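Local structure of angiopoietin-related protein 4 (Homo sapiens, 6U1U) at residues 41-46 with 71-76. The protein inactivates lipoprotein lipase and so regulates triglyceride clearance from blood, this chain being its C-terminal fibrinogen-like domain. Residues are numbered along the deposited sequence; the frame is centred on the assembly and turned at random.
Sequences TVIQRR and FWLGLE
A short antiparallel ladder in the central sheet pairs Arg45 with Phe71 and Gln44 with Trp72. Arg45 and Phe71 are the hydrogen-bonded pair, N to O both ways at 3.0 Å. Beyond it Leu73 N donates almost straight to Ile43 O, 2.9 Å away but 40° out of the carbonyl plane; a water donating to the same oxygen accepts from the N of Gly74, the N-cap residue of helix 75-82, and sits over one Trp72 ring face. In this fibrinogen C-terminal domain the ladder joins strand 38-46 to the short strand 71-72, which leads into that helix, while a classic beta bulge at Ile43 and Gln44 faces Met211. CG of Phe71 sits between its backbone N and carbonyl carbon (chi1 66°), sending the ring edge across to strand 38-46: CZ meets Val42 CG1 at 3.4 Å, and CE2 one face of the Arg45 guanidinium, off toward its rim, the planes 75° apart. An alanine here would be likely to leave a gap beside Val42 and that face without the ring edge. Arg45 NE hydrogen-bonds Gly69 O. On the other sheet face Gln44 CG abuts Trp72 CE3 (3.7 Å), and the Gln44 amide leads away to hydrogen bonds with Thr209 (OE1) and Asn176 (NE2).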
loop_
_atom_site.group_PDB
_atom_site.type_symbol
_atom_site.label_atom_id
_atom_site.label_comp_id
_atom_site.label_asym_id
_atom_site.label_seq_id
_atom_site.Cartn_x
_atom_site.Cartn_y
_atom_site.Cartn_z
ATOM N N THR A 41 7.650 7.173 5.954
ATOM C CA THR A 41 6.499 7.911 5.423
ATOM C C THR A 41 5.280 7.008 5.421
ATOM O O THR A 41 5.342 5.911 4.871
ATOM C CB THR A 41 6.772 8.348 3.996
ATOM O OG1 THR A 41 7.970 9.143 3.995
ATOM C CG2 THR A 41 5.537 9.153 3.456
ATOM N N VAL A 42 4.178 7.459 6.008
ATOM C CA VAL A 42 2.972 6.631 6.006
ATOM C C VAL A 42 2.293 6.821 4.652
ATOM O O VAL A 42 1.965 7.949 4.280
ATOM C CB VAL A 42 2.013 7.034 7.136
ATOM C CG1 VAL A 42 0.726 6.172 7.045
ATOM C CG2 VAL A 42 2.710 6.894 8.512
ATOM N N ILE A 43 2.071 5.727 3.910
ATOM C CA ILE A 43 1.458 5.859 2.592
ATOM C C ILE A 43 0.015 5.394 2.559
ATOM O O ILE A 43 -0.682 5.665 1.561
ATOM C CB ILE A 43 2.284 5.144 1.505
ATOM C CG1 ILE A 43 2.176 3.620 1.624
ATOM C CG2 ILE A 43 3.733 5.611 1.604
ATOM C CD1 ILE A 43 2.818 2.863 0.374
ATOM N N GLN A 44 -0.463 4.744 3.610
ATOM C CA GLN A 44 -1.841 4.270 3.646
ATOM C C GLN A 44 -2.167 4.045 5.111
ATOM O O GLN A 44 -1.308 3.551 5.860
ATOM C CB GLN A 44 -1.983 2.958 2.872
ATOM C CG GLN A 44 -3.465 2.485 2.734
ATOM C CD GLN A 44 -3.847 1.328 3.672
ATOM O OE1 GLN A 44 -3.333 1.220 4.776
ATOM N NE2 GLN A 44 -4.784 0.463 3.232
ATOM N N ARG A 45 -3.398 4.383 5.507
ATOM C CA ARG A 45 -3.824 4.121 6.883
ATOM C C ARG A 45 -5.332 3.938 6.895
ATOM O O ARG A 45 -6.060 4.758 6.318
ATOM C CB ARG A 45 -3.409 5.300 7.803
ATOM C CG ARG A 45 -3.816 5.126 9.261
ATOM C CD ARG A 45 -3.056 6.150 10.147
ATOM N NE ARG A 45 -3.611 7.474 9.918
ATOM C CZ ARG A 45 -3.036 8.618 10.302
ATOM N NH1 ARG A 45 -1.851 8.588 10.940
ATOM N NH2 ARG A 45 -3.648 9.771 10.050
ATOM N N ARG A 46 -5.790 2.835 7.495
ATOM C CA ARG A 46 -7.241 2.514 7.591
ATOM C C ARG A 46 -7.522 2.009 9.008
ATOM O O ARG A 46 -6.661 1.283 9.546
ATOM C CB ARG A 46 -7.627 1.469 6.539
ATOM C CG ARG A 46 -7.398 1.918 5.104
ATOM C CD ARG A 46 -8.047 0.987 4.096
ATOM N NE ARG A 46 -9.474 1.233 3.953
ATOM C CZ ARG A 46 -10.278 0.549 3.147
ATOM N NH1 ARG A 46 -9.794 -0.431 2.405
ATOM N NH2 ARG A 46 -11.563 0.848 3.085
ATOM N N PHE A 71 -6.385 7.374 4.937
ATOM C CA PHE A 71 -5.976 8.034 3.705
ATOM C C PHE A 71 -5.131 7.106 2.853
ATOM O O PHE A 71 -4.596 6.082 3.316
ATOM C CB PHE A 71 -5.190 9.330 3.997
ATOM C CG PHE A 71 -3.832 9.089 4.683
ATOM C CD1 PHE A 71 -2.710 8.747 3.940
ATOM C CD2 PHE A 71 -3.711 9.217 6.058
ATOM C CE1 PHE A 71 -1.485 8.509 4.543
ATOM C CE2 PHE A 71 -2.490 9.015 6.685
ATOM C CZ PHE A 71 -1.387 8.643 5.952
ATOM N N TRP A 72 -4.973 7.526 1.600
ATOM C CA TRP A 72 -4.032 6.965 0.642
ATOM C C TRP A 72 -3.162 8.131 0.175
ATOM O O TRP A 72 -3.708 9.115 -0.323
ATOM C CB TRP A 72 -4.805 6.346 -0.543
ATOM C CG TRP A 72 -3.931 5.861 -1.658
ATOM C CD1 TRP A 72 -3.753 6.431 -2.888
ATOM C CD2 TRP A 72 -3.136 4.670 -1.641
ATOM N NE1 TRP A 72 -2.843 5.676 -3.625
ATOM C CE2 TRP A 72 -2.480 4.583 -2.884
ATOM C CE3 TRP A 72 -2.909 3.663 -0.676
ATOM C CZ2 TRP A 72 -1.618 3.511 -3.208
ATOM C CZ3 TRP A 72 -2.071 2.613 -0.982
ATOM C CH2 TRP A 72 -1.424 2.542 -2.244
ATOM N N LEU A 73 -1.833 8.057 0.383
ATOM C CA LEU A 73 -0.985 9.231 0.094
ATOM C C LEU A 73 -1.000 9.576 -1.395
ATOM O O LEU A 73 -1.071 10.762 -1.771
ATOM C CB LEU A 73 0.445 8.977 0.559
ATOM C CG LEU A 73 1.510 10.026 0.198
ATOM C CD1 LEU A 73 1.074 11.396 0.792
ATOM C CD2 LEU A 73 2.872 9.631 0.722
ATOM N N GLY A 74 -0.943 8.559 -2.251
ATOM C CA GLY A 74 -0.967 8.829 -3.718
ATOM C C GLY A 74 0.299 8.263 -4.340
ATOM O O GLY A 74 1.411 8.513 -3.901
ATOM N N LEU A 75 0.113 7.483 -5.415
ATOM C CA LEU A 75 1.247 6.784 -6.012
ATOM C C LEU A 75 2.288 7.750 -6.577
ATOM O O LEU A 75 3.488 7.468 -6.517
ATOM C CB LEU A 75 0.733 5.841 -7.100
ATOM C CG LEU A 75 -0.005 4.642 -6.468
ATOM C CD1 LEU A 75 -0.852 3.989 -7.540
ATOM C CD2 LEU A 75 0.989 3.644 -5.863
ATOM N N GLU A 76 1.858 8.867 -7.179
ATOM C CA GLU A 76 2.879 9.763 -7.728
ATOM C C GLU A 76 3.714 10.353 -6.597
ATOM O O GLU A 76 4.938 10.483 -6.713
ATOM C CB GLU A 76 2.231 10.851 -8.586
ATOM C CG GLU A 76 3.273 11.806 -9.225
ATOM C CD GLU A 76 4.306 11.136 -10.157
ATOM O OE1 GLU A 76 5.355 11.783 -10.386
ATOM O OE2 GLU A 76 4.115 9.989 -10.656
HETATM O O HOH W 1 -0.061 5.851 -1.255
#